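Local structure of inositol-3-phosphate synthase (Caenorhabditis elegans, 1VKO) at residues A[197-200]-A[201-204]; A[245-249]-A[250-254]; A[358-361]-A[362-366]. The protein is a synthase that binds nicotinamide-adenine-dinucleotide on a Rossmann-type domain and assembles from four protein chains. One frame throughout, in Å; residues are numbered along the deposited sequence.

Contact 1 of 3, residues A[197-200]-A[201-204]; sequences IYYP and DFIA. With NAD (nicotinamide-adenine-dinucleotide), chain G.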
loop_
_atom_site.group_PDB
_atom_site.type_symbol
_atom_site.label_atom_id
_atom_site.label_comp_id
_atom_site.label_asym_id
_atom_site.label_seq_id
_atom_site.Cartn_x
_atom_site.Cartn_y
_atom_site.Cartn_z
ATOM N N ILE A 197 -13.792 -21.407 34.706
ATOM C CA ILE A 197 -15.225 -21.191 34.642
ATOM C C ILE A 197 -15.506 -21.123 33.160
ATOM O O ILE A 197 -14.796 -20.430 32.445
ATOM C CB ILE A 197 -15.533 -19.846 35.310
ATOM C CG1 ILE A 197 -15.045 -19.860 36.744
ATOM C CG2 ILE A 197 -17.019 -19.507 35.278
ATOM C CD1 ILE A 197 -15.098 -18.502 37.385
ATOM N N TYR A 198 -16.536 -21.832 32.690
ATOM C CA TYR A 198 -16.975 -21.751 31.298
ATOM C C TYR A 198 -18.470 -21.470 31.256
ATOM O O TYR A 198 -19.254 -22.340 31.589
ATOM C CB TYR A 198 -16.649 -23.080 30.603
ATOM C CG TYR A 198 -17.149 -23.208 29.167
ATOM C CD1 TYR A 198 -17.029 -22.156 28.270
ATOM C CD2 TYR A 198 -17.730 -24.383 28.711
ATOM C CE1 TYR A 198 -17.477 -22.259 26.982
ATOM C CE2 TYR A 198 -18.179 -24.493 27.407
ATOM C CZ TYR A 198 -18.041 -23.429 26.552
ATOM O OH TYR A 198 -18.484 -23.491 25.254
ATOM N N TYR A 199 -18.888 -20.273 30.842
ATOM C CA TYR A 199 -20.319 -20.027 30.629
ATOM C C TYR A 199 -20.551 -19.804 29.122
ATOM O O TYR A 199 -20.351 -18.689 28.619
ATOM C CB TYR A 199 -20.839 -18.836 31.462
ATOM C CG TYR A 199 -20.609 -18.910 32.977
ATOM C CD1 TYR A 199 -20.451 -20.131 33.644
ATOM C CD2 TYR A 199 -20.592 -17.756 33.741
ATOM C CE1 TYR A 199 -20.257 -20.180 35.013
ATOM C CE2 TYR A 199 -20.380 -17.799 35.107
ATOM C CZ TYR A 199 -20.204 -19.007 35.742
ATOM O OH TYR A 199 -20.007 -19.037 37.122
ATOM N N PRO A 200 -20.959 -20.848 28.398
ATOM C CA PRO A 200 -20.893 -20.848 26.926
ATOM C C PRO A 200 -21.416 -19.544 26.305
ATOM O O PRO A 200 -20.850 -19.016 25.341
ATOM C CB PRO A 200 -21.795 -22.016 26.552
ATOM C CG PRO A 200 -21.673 -22.960 27.724
ATOM C CD PRO A 200 -21.561 -22.087 28.926
ATOM N N ASP A 201 -22.480 -19.029 26.903
ATOM C CA ASP A 201 -23.194 -17.823 26.480
ATOM C C ASP A 201 -22.419 -16.479 26.493
ATOM O O ASP A 201 -22.878 -15.477 25.876
ATOM C CB ASP A 201 -24.516 -17.730 27.281
ATOM C CG ASP A 201 -24.417 -18.362 28.736
ATOM O OD1 ASP A 201 -23.842 -19.484 28.924
ATOM O OD2 ASP A 201 -24.910 -17.796 29.759
ATOM N N PHE A 202 -21.255 -16.430 27.148
ATOM C CA PHE A 202 -20.432 -15.199 27.165
ATOM C C PHE A 202 -19.325 -15.126 26.106
ATOM O O PHE A 202 -18.703 -14.079 25.979
ATOM C CB PHE A 202 -19.873 -14.868 28.580
ATOM C CG PHE A 202 -20.920 -14.360 29.564
ATOM C CD1 PHE A 202 -21.717 -15.238 30.266
ATOM C CD2 PHE A 202 -21.115 -12.996 29.768
ATOM C CE1 PHE A 202 -22.724 -14.786 31.140
ATOM C CE2 PHE A 202 -22.095 -12.546 30.658
ATOM C CZ PHE A 202 -22.888 -13.440 31.338
ATOM N N ILE A 203 -19.073 -16.189 25.322
ATOM C CA ILE A 203 -18.076 -16.099 24.206
ATOM C C ILE A 203 -18.620 -16.648 22.891
ATOM O O ILE A 203 -19.787 -17.069 22.859
ATOM C CB ILE A 203 -16.737 -16.804 24.556
ATOM C CG1 ILE A 203 -16.895 -18.313 24.564
ATOM C CG2 ILE A 203 -16.197 -16.350 25.912
ATOM C CD1 ILE A 203 -15.811 -19.019 25.357
ATOM N N ALA A 204 -17.808 -16.641 21.810
ATOM C CA ALA A 204 -18.223 -17.207 20.504
ATOM C C ALA A 204 -18.595 -18.686 20.625
ATOM O O ALA A 204 -17.772 -19.523 21.017
ATOM C CB ALA A 204 -17.138 -17.043 19.472
HETATM P PA NAD G . -6.344 -17.258 22.116
HETATM O O1A NAD G . -7.533 -17.943 21.637
HETATM O O2A NAD G . -5.161 -17.886 21.505
HETATM O O5B NAD G . -6.365 -17.328 23.701
HETATM C C5B NAD G . -7.567 -17.523 24.383
HETATM C C4B NAD G . -7.356 -18.668 25.357
HETATM O O4B NAD G . -8.218 -18.478 26.456
HETATM C C3B NAD G . -7.704 -20.002 24.759
HETATM O O3B NAD G . -6.765 -20.897 25.334
HETATM C C2B NAD G . -9.041 -20.377 25.334
HETATM O O2B NAD G . -8.917 -21.757 25.670
HETATM C C1B NAD G . -9.062 -19.579 26.634
HETATM N N9A NAD G . -10.359 -19.214 27.258
HETATM C C8A NAD G . -11.539 -18.845 26.687
HETATM N N7A NAD G . -12.440 -18.633 27.673
HETATM C C5A NAD G . -11.883 -18.857 28.877
HETATM C C6A NAD G . -12.360 -18.825 30.200
HETATM N N6A NAD G . -13.638 -18.566 30.522
HETATM N N1A NAD G . -11.499 -19.149 31.217
HETATM C C2A NAD G . -10.215 -19.525 30.951
HETATM N N3A NAD G . -9.789 -19.590 29.664
HETATM C C4A NAD G . -10.585 -19.255 28.626
HETATM O O3 NAD G . -6.398 -15.665 21.822
HETATM P PN NAD G . -5.128 -14.754 22.123
HETATM O O1N NAD G . -4.334 -15.445 23.174
HETATM O O2N NAD G . -4.496 -14.443 20.838
HETATM O O5D NAD G . -5.697 -13.431 22.870
HETATM C C5D NAD G . -6.617 -13.538 23.942
HETATM C C4D NAD G . -7.450 -12.267 24.191
HETATM O O4D NAD G . -6.622 -11.130 24.198
HETATM C C3D NAD G . -8.535 -12.010 23.138
HETATM O O3D NAD G . -9.687 -11.551 23.787
HETATM C C2D NAD G . -8.010 -10.815 22.383
HETATM O O2D NAD G . -9.000 -9.946 21.856
HETATM C C1D NAD G . -7.251 -10.100 23.466
HETATM N N1N NAD G . -6.368 -9.168 22.774
HETATM C C2N NAD G . -5.403 -9.639 21.940
HETATM C C3N NAD G . -4.602 -8.737 21.277
HETATM C C7N NAD G . -3.351 -9.285 20.700
HETATM O O7N NAD G . -3.200 -10.688 20.809
HETATM N N7N NAD G . -2.449 -8.463 20.149
HETATM C C4N NAD G . -4.756 -7.350 21.463
HETATM C C5N NAD G . -5.752 -6.894 22.298
HETATM C C6N NAD G . -6.574 -7.822 22.955
#
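Tyr198 meets Ile203, and Tyr199 meets Phe202, round a tight turn in the loop 197-204. Just ahead of the turn, the backbone carbonyl of Ile197 receives a weak hydrogen bond from the adenine amino group, with NAD N6A 2.9 Å from Ile197 O. CG2 of the same isoleucine lies over one face of the Tyr199 ring, near its rim. Tyr198 comes next; its ring takes Ile203 CD1 at the edge, 4.0 Å from CE1, while Pro200 CG sits over one face, again toward the rim. Ile203 reaches this edge because its CG1 stands between the backbone N and the carbonyl carbon (chi1 72°), and Ile203 CD1 also lies 4.1 Å from NAD N7A. Tyr199 touches Phe202 through its CB, 3.9 Å from CD1 of the phenylalanine, and its phenol oxygen is hydrogen-bonded to His223. Tyr199 O takes a nearly straight bond from Phe202 N, 2.8 Å long with an N-H...O angle of 177°. Pro200 repeats the pattern one residue on: Ile203 N reaches Pro200 O in a weak bond of 3.3 Å. Asp201 curls back so that OD1 lies 3.2 Å from Pro200 N, an atom with no hydrogen to offer. Tyr199 also packs on helix 281-291, and Tyr198 on the loop holding Ala211 and Val214. The two successive bonds from residue i+3 back to residue i are the signature of a short 3-10 turn, here set beside the adenine end of the NAD site.

Contact 2 of 3, residues A[245-249]-A[250-254]; sequences VLWTA and NTERY. With NAD (nicotinamide-adenine-dinucleotide), chain G.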
loop_
_atom_site.group_PDB
_atom_site.type_symbol
_atom_site.label_atom_id
_atom_site.label_comp_id
_atom_site.label_asym_id
_atom_site.label_seq_id
_atom_site.Cartn_x
_atom_site.Cartn_y
_atom_site.Cartn_z
ATOM N N VAL A 245 -3.723 -10.867 38.825
ATOM C CA VAL A 245 -4.522 -11.675 37.946
ATOM C C VAL A 245 -4.817 -10.889 36.669
ATOM O O VAL A 245 -5.154 -9.690 36.709
ATOM C CB VAL A 245 -5.828 -12.068 38.602
ATOM C CG1 VAL A 245 -6.850 -12.632 37.513
ATOM C CG2 VAL A 245 -5.549 -13.052 39.726
ATOM N N LEU A 246 -4.691 -11.557 35.530
ATOM C CA LEU A 246 -4.812 -10.855 34.256
ATOM C C LEU A 246 -5.569 -11.695 33.245
ATOM O O LEU A 246 -5.244 -12.880 33.015
ATOM C CB LEU A 246 -3.419 -10.461 33.724
ATOM C CG LEU A 246 -3.330 -9.637 32.445
ATOM C CD1 LEU A 246 -2.109 -8.648 32.456
ATOM C CD2 LEU A 246 -3.300 -10.576 31.225
ATOM N N TRP A 247 -6.584 -11.070 32.652
ATOM C CA TRP A 247 -7.415 -11.701 31.665
ATOM C C TRP A 247 -6.834 -11.561 30.247
ATOM O O TRP A 247 -6.754 -10.447 29.665
ATOM C CB TRP A 247 -8.822 -11.091 31.717
ATOM C CG TRP A 247 -9.752 -11.739 30.745
ATOM C CD1 TRP A 247 -9.802 -11.538 29.386
ATOM C CD2 TRP A 247 -10.748 -12.724 31.041
ATOM N NE1 TRP A 247 -10.768 -12.340 28.827
ATOM C CE2 TRP A 247 -11.365 -13.081 29.814
ATOM C CE3 TRP A 247 -11.180 -13.362 32.226
ATOM C CZ2 TRP A 247 -12.406 -14.019 29.740
ATOM C CZ3 TRP A 247 -12.169 -14.323 32.143
ATOM C CH2 TRP A 247 -12.795 -14.624 30.905
ATOM N N THR A 248 -6.481 -12.703 29.687
ATOM C CA THR A 248 -6.040 -12.805 28.316
ATOM C C THR A 248 -6.648 -14.079 27.696
ATOM O O THR A 248 -6.012 -14.771 26.888
ATOM C CB THR A 248 -4.477 -12.778 28.205
ATOM O OG1 THR A 248 -4.102 -12.926 26.832
ATOM C CG2 THR A 248 -3.777 -13.991 28.910
ATOM N N ALA A 249 -7.884 -14.378 28.101
ATOM C CA ALA A 249 -8.735 -15.381 27.457
ATOM C C ALA A 249 -9.670 -14.743 26.393
ATOM O O ALA A 249 -9.600 -13.568 26.131
ATOM C CB ALA A 249 -9.559 -16.104 28.532
ATOM N N ASN A 250 -10.533 -15.524 25.765
ATOM C CA ASN A 250 -11.321 -15.006 24.662
ATOM C C ASN A 250 -12.221 -13.876 25.079
ATOM O O ASN A 250 -12.708 -13.808 26.211
ATOM C CB ASN A 250 -12.111 -16.097 23.952
ATOM C CG ASN A 250 -11.199 -17.059 23.216
ATOM O OD1 ASN A 250 -10.848 -18.125 23.752
ATOM N ND2 ASN A 250 -10.706 -16.638 22.030
ATOM N N THR A 251 -12.365 -12.940 24.152
ATOM C CA THR A 251 -13.231 -11.822 24.296
ATOM C C THR A 251 -14.603 -12.374 24.609
ATOM O O THR A 251 -15.142 -13.142 23.817
ATOM C CB THR A 251 -13.212 -11.110 22.939
ATOM O OG1 THR A 251 -11.930 -10.532 22.798
ATOM C CG2 THR A 251 -14.147 -9.904 22.923
ATOM N N GLU A 252 -15.137 -12.009 25.769
ATOM C CA GLU A 252 -16.555 -12.239 26.121
ATOM C C GLU A 252 -17.400 -11.126 25.499
ATOM O O GLU A 252 -16.868 -10.090 25.120
ATOM C CB GLU A 252 -16.770 -12.153 27.650
ATOM C CG GLU A 252 -15.897 -13.104 28.458
ATOM C CD GLU A 252 -16.162 -13.096 29.958
ATOM O OE1 GLU A 252 -16.292 -12.026 30.615
ATOM O OE2 GLU A 252 -16.215 -14.210 30.495
ATOM N N ARG A 253 -18.712 -11.324 25.399
ATOM C CA ARG A 253 -19.615 -10.186 25.158
ATOM C C ARG A 253 -19.737 -9.328 26.424
ATOM O O ARG A 253 -19.259 -9.687 27.513
ATOM C CB ARG A 253 -21.012 -10.658 24.729
ATOM C CG ARG A 253 -21.708 -11.523 25.775
ATOM C CD ARG A 253 -23.165 -11.783 25.515
ATOM N NE ARG A 253 -23.771 -12.675 26.512
ATOM C CZ ARG A 253 -24.380 -12.289 27.640
ATOM N NH1 ARG A 253 -24.454 -10.991 27.981
ATOM N NH2 ARG A 253 -24.900 -13.214 28.453
ATOM N N TYR A 254 -20.358 -8.171 26.252
ATOM C CA TYR A 254 -20.681 -7.252 27.318
ATOM C C TYR A 254 -21.811 -7.839 28.156
ATOM O O TYR A 254 -22.715 -8.460 27.644
ATOM C CB TYR A 254 -21.170 -5.950 26.681
ATOM C CG TYR A 254 -20.084 -4.927 26.431
ATOM C CD1 TYR A 254 -18.906 -5.271 25.792
ATOM C CD2 TYR A 254 -20.239 -3.610 26.859
ATOM C CE1 TYR A 254 -17.914 -4.356 25.591
ATOM C CE2 TYR A 254 -19.255 -2.672 26.632
ATOM C CZ TYR A 254 -18.093 -3.053 25.978
ATOM O OH TYR A 254 -17.078 -2.129 25.754
HETATM P PA NAD G . -6.344 -17.258 22.116
HETATM O O1A NAD G . -7.533 -17.943 21.637
HETATM O O2A NAD G . -5.161 -17.886 21.505
HETATM O O5B NAD G . -6.365 -17.328 23.701
HETATM C C5B NAD G . -7.567 -17.523 24.383
HETATM C C4B NAD G . -7.356 -18.668 25.357
HETATM O O4B NAD G . -8.218 -18.478 26.456
HETATM C C3B NAD G . -7.704 -20.002 24.759
HETATM O O3B NAD G . -6.765 -20.897 25.334
HETATM C C2B NAD G . -9.041 -20.377 25.334
HETATM O O2B NAD G . -8.917 -21.757 25.670
HETATM C C1B NAD G . -9.062 -19.579 26.634
HETATM N N9A NAD G . -10.359 -19.214 27.258
HETATM C C8A NAD G . -11.539 -18.845 26.687
HETATM N N7A NAD G . -12.440 -18.633 27.673
HETATM C C5A NAD G . -11.883 -18.857 28.877
HETATM C C6A NAD G . -12.360 -18.825 30.200
HETATM N N6A NAD G . -13.638 -18.566 30.522
HETATM N N1A NAD G . -11.499 -19.149 31.217
HETATM C C2A NAD G . -10.215 -19.525 30.951
HETATM N N3A NAD G . -9.789 -19.590 29.664
HETATM C C4A NAD G . -10.585 -19.255 28.626
HETATM O O3 NAD G . -6.398 -15.665 21.822
HETATM P PN NAD G . -5.128 -14.754 22.123
HETATM O O1N NAD G . -4.334 -15.445 23.174
HETATM O O2N NAD G . -4.496 -14.443 20.838
HETATM O O5D NAD G . -5.697 -13.431 22.870
HETATM C C5D NAD G . -6.617 -13.538 23.942
HETATM C C4D NAD G . -7.450 -12.267 24.191
HETATM O O4D NAD G . -6.622 -11.130 24.198
HETATM C C3D NAD G . -8.535 -12.010 23.138
HETATM O O3D NAD G . -9.687 -11.551 23.787
HETATM C C2D NAD G . -8.010 -10.815 22.383
HETATM O O2D NAD G . -9.000 -9.946 21.856
HETATM C C1D NAD G . -7.251 -10.100 23.466
HETATM N N1N NAD G . -6.368 -9.168 22.774
HETATM C C2N NAD G . -5.403 -9.639 21.940
HETATM C C3N NAD G . -4.602 -8.737 21.277
HETATM C C7N NAD G . -3.351 -9.285 20.700
HETATM O O7N NAD G . -3.200 -10.688 20.809
HETATM N N7N NAD G . -2.449 -8.463 20.149
HETATM C C4N NAD G . -4.756 -7.350 21.463
HETATM C C5N NAD G . -5.752 -6.894 22.298
HETATM C C6N NAD G . -6.574 -7.822 22.955
#
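Asn250 turns its backbone oxygen to the edge of the Trp247 indole, in the plane of the ring and 3.5 Å from CZ2. Its side chain goes the other way: with CG opposite the carbonyl carbon (chi1 -68°), the amide is sent to the cofactor. There Asn250 OD1 lies 3.1 Å from NAD C8A, and ND2 gives a weak hydrogen bond to the phosphate oxygen O1A. Ala249, just before it, has its CB over one face of the indole and 3.3 Å from NAD C4A, which wedges the methyl between tryptophan and adenine. Thr251 follows with a short hydrogen bond of 2.7 Å between OG1 and NAD O3D. The geometry of that pair alone would allow either hydroxyl to donate. NAD O3D, however, also donates to Ala249 O over 3.1 Å, and if its hydrogen goes there, Thr251 OG1 would be the donor of the shorter bond. Ala249 O further receives a weak bond from Trp247 NE1. Glu252 returns to the tryptophan, crossing it at about a right angle with carboxylate and ring planes 51° apart. Its extended chain places CG 3.8 Å from Trp247 CZ2 and OE2 3.5 Å from Trp247 CH2, while OE1 is held by Ser280 and Ser282. The loop leaves the C-terminal end of strand 242-247, which lies between strands 77-82 and 295-298 of the parallel sheet. Trp247 packs against Phe285 of helix 281-291 and against strand 295-298, whereas Thr251 and Arg253 lean on helix 367-378.

Contact 3 of 3, residues A[358-361]-A[362-366]; sequences NNDG and KNLSE. With NAD (nicotinamide-adenine-dinucleotide), chain G.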
loop_
_atom_site.group_PDB
_atom_site.type_symbol
_atom_site.label_atom_id
_atom_site.label_comp_id
_atom_site.label_asym_id
_atom_site.label_seq_id
_atom_site.Cartn_x
_atom_site.Cartn_y
_atom_site.Cartn_z
ATOM N N ASN A 358 -5.836 -16.667 13.844
ATOM C CA ASN A 358 -5.577 -17.312 15.132
ATOM C C ASN A 358 -6.898 -17.608 15.865
ATOM O O ASN A 358 -7.970 -17.362 15.282
ATOM C CB ASN A 358 -4.514 -16.549 15.968
ATOM C CG ASN A 358 -4.868 -15.080 16.260
ATOM O OD1 ASN A 358 -6.009 -14.624 16.096
ATOM N ND2 ASN A 358 -3.865 -14.334 16.709
ATOM N N ASN A 359 -6.853 -18.151 17.094
ATOM C CA ASN A 359 -8.090 -18.372 17.866
ATOM C C ASN A 359 -8.786 -17.087 18.303
ATOM O O ASN A 359 -10.004 -17.096 18.565
ATOM C CB ASN A 359 -7.912 -19.282 19.084
ATOM C CG ASN A 359 -9.259 -19.756 19.661
ATOM O OD1 ASN A 359 -10.095 -20.298 18.932
ATOM N ND2 ASN A 359 -9.477 -19.533 20.966
ATOM N N ASP A 360 -8.010 -16.005 18.401
ATOM C CA ASP A 360 -8.549 -14.670 18.679
ATOM C C ASP A 360 -9.528 -14.274 17.541
ATOM O O ASP A 360 -10.676 -13.901 17.820
ATOM C CB ASP A 360 -7.398 -13.645 18.908
ATOM C CG ASP A 360 -7.897 -12.223 19.252
ATOM O OD1 ASP A 360 -9.033 -12.079 19.799
ATOM O OD2 ASP A 360 -7.220 -11.183 18.997
ATOM N N GLY A 361 -9.100 -14.408 16.279
ATOM C CA GLY A 361 -9.955 -14.095 15.121
ATOM C C GLY A 361 -11.206 -14.962 14.966
ATOM O O GLY A 361 -12.310 -14.449 14.656
ATOM N N LYS A 362 -11.031 -16.271 15.169
ATOM C CA LYS A 362 -12.127 -17.250 15.112
ATOM C C LYS A 362 -13.219 -16.940 16.164
ATOM O O LYS A 362 -14.432 -17.162 15.922
ATOM C CB LYS A 362 -11.560 -18.662 15.295
ATOM C CG LYS A 362 -12.548 -19.830 15.183
ATOM C CD LYS A 362 -11.845 -21.124 15.647
ATOM C CE LYS A 362 -12.814 -22.142 16.235
ATOM N NZ LYS A 362 -13.027 -23.330 15.330
ATOM N N ASN A 363 -12.786 -16.412 17.312
ATOM C CA ASN A 363 -13.703 -15.916 18.349
ATOM C C ASN A 363 -14.437 -14.615 17.968
ATOM O O ASN A 363 -15.639 -14.458 18.215
ATOM C CB ASN A 363 -12.969 -15.725 19.696
ATOM C CG ASN A 363 -13.942 -15.583 20.873
ATOM O OD1 ASN A 363 -14.773 -16.476 21.120
ATOM N ND2 ASN A 363 -13.847 -14.466 21.593
ATOM N N LEU A 364 -13.700 -13.684 17.368
ATOM C CA LEU A 364 -14.264 -12.426 16.877
ATOM C C LEU A 364 -14.996 -12.580 15.532
ATOM O O LEU A 364 -15.377 -11.563 14.935
ATOM C CB LEU A 364 -13.171 -11.340 16.802
ATOM C CG LEU A 364 -12.298 -11.206 18.065
ATOM C CD1 LEU A 364 -10.920 -10.612 17.729
ATOM C CD2 LEU A 364 -13.018 -10.404 19.169
ATOM N N SER A 365 -15.182 -13.836 15.073
ATOM C CA SER A 365 -16.078 -14.184 13.932
ATOM C C SER A 365 -17.492 -13.832 14.327
ATOM O O SER A 365 -18.301 -13.466 13.472
ATOM C CB SER A 365 -16.116 -15.698 13.621
ATOM O OG SER A 365 -14.930 -16.205 13.046
ATOM N N GLU A 366 -17.795 -13.991 15.626
ATOM C CA GLU A 366 -19.180 -13.837 16.120
ATOM C C GLU A 366 -19.506 -12.412 16.594
ATOM O O GLU A 366 -18.618 -11.692 17.082
ATOM C CB GLU A 366 -19.560 -14.943 17.115
ATOM C CG GLU A 366 -19.632 -16.307 16.445
ATOM C CD GLU A 366 -20.303 -17.387 17.287
ATOM O OE1 GLU A 366 -20.980 -17.073 18.296
ATOM O OE2 GLU A 366 -20.137 -18.575 16.936
HETATM P PA NAD G . -6.344 -17.258 22.116
HETATM O O1A NAD G . -7.533 -17.943 21.637
HETATM O O2A NAD G . -5.161 -17.886 21.505
HETATM O O5B NAD G . -6.365 -17.328 23.701
HETATM C C5B NAD G . -7.567 -17.523 24.383
HETATM C C4B NAD G . -7.356 -18.668 25.357
HETATM O O4B NAD G . -8.218 -18.478 26.456
HETATM C C3B NAD G . -7.704 -20.002 24.759
HETATM O O3B NAD G . -6.765 -20.897 25.334
HETATM C C2B NAD G . -9.041 -20.377 25.334
HETATM O O2B NAD G . -8.917 -21.757 25.670
HETATM C C1B NAD G . -9.062 -19.579 26.634
HETATM N N9A NAD G . -10.359 -19.214 27.258
HETATM C C8A NAD G . -11.539 -18.845 26.687
HETATM N N7A NAD G . -12.440 -18.633 27.673
HETATM C C5A NAD G . -11.883 -18.857 28.877
HETATM C C6A NAD G . -12.360 -18.825 30.200
HETATM N N6A NAD G . -13.638 -18.566 30.522
HETATM N N1A NAD G . -11.499 -19.149 31.217
HETATM C C2A NAD G . -10.215 -19.525 30.951
HETATM N N3A NAD G . -9.789 -19.590 29.664
HETATM C C4A NAD G . -10.585 -19.255 28.626
HETATM O O3 NAD G . -6.398 -15.665 21.822
HETATM P PN NAD G . -5.128 -14.754 22.123
HETATM O O1N NAD G . -4.334 -15.445 23.174
HETATM O O2N NAD G . -4.496 -14.443 20.838
HETATM O O5D NAD G . -5.697 -13.431 22.870
HETATM C C5D NAD G . -6.617 -13.538 23.942
HETATM C C4D NAD G . -7.450 -12.267 24.191
HETATM O O4D NAD G . -6.622 -11.130 24.198
HETATM C C3D NAD G . -8.535 -12.010 23.138
HETATM O O3D NAD G . -9.687 -11.551 23.787
HETATM C C2D NAD G . -8.010 -10.815 22.383
HETATM O O2D NAD G . -9.000 -9.946 21.856
HETATM C C1D NAD G . -7.251 -10.100 23.466
HETATM N N1N NAD G . -6.368 -9.168 22.774
HETATM C C2N NAD G . -5.403 -9.639 21.940
HETATM C C3N NAD G . -4.602 -8.737 21.277
HETATM C C7N NAD G . -3.351 -9.285 20.700
HETATM O O7N NAD G . -3.200 -10.688 20.809
HETATM N N7N NAD G . -2.449 -8.463 20.149
HETATM C C4N NAD G . -4.756 -7.350 21.463
HETATM C C5N NAD G . -5.752 -6.894 22.298
HETATM C C6N NAD G . -6.574 -7.822 22.955
HETATM O O HOH W 1 -10.814 -13.346 21.374
#
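With chi1 at -178°, Asp360 swings its carboxylate away from its own backbone N, and Leu364 has CG anti to its carbonyl carbon (chi1 -48°), a pairing that brings Leu364 CD1 to 3.2 Å from Asp360 OD1, a tight packing contact. The same carboxylate oxygen faces the cofactor, where NAD O2D donates a weak bond to Asp360 OD1. A water donates to Asp360 OD1 over 2.7 Å and accepts from Asn363 ND2, linking the two side chains one turn apart; Asn363 ND2 also hydrogen-bonds to Thr251 O. Asn359 points its amide to the phosphate, and Asn359 ND2 donates a hydrogen bond of 2.6 Å to NAD O1A; Gln207 is a second partner of this nitrogen. Asn358 is the N-cap: its OD1 accepts from Gly361 N at 3.1 Å, tying down the first turn. Regular helical bonds follow, from Lys362, Asn363 and Leu364 back to the carbonyls of Asn358, Asn359 and Asp360. At the far end, Ser365 OG donates to Lys362 O from above the carbonyl plane. With its first turn beside the diphosphate, the helix would probably favour the negative charge there. Helix 359-363 follows strand 346-356 and precedes helix 367-378 in the chain. Lys362 and Ser365 rest on Tyr406 of strand 399-406, while Asn359 and Asn363 touch the loop residue Asn250.

All three meet the same NAD molecule with overlapping footprints: contacts 1 and 2 at the adenine, 2 and 3 at phosphate O1A and the nicotinamide ribose. The touching residues of contact 2 are all buried at the end of a central strand, contact 3 is mostly buried on a short helix, and contact 1 is only partly buried in a loop. Contact 1 relies on backbone turn bonds and apolar packing, contact 2 on a tryptophan and ribose hydroxyl bonding, contact 3 on a capped helix, amides and water. Arg253 bonds to the carbonyls of Asp201 and Phe202, and Asn363 reaches Ala204 N through OD1 and Thr251 O through ND2, tying the helix to both loops.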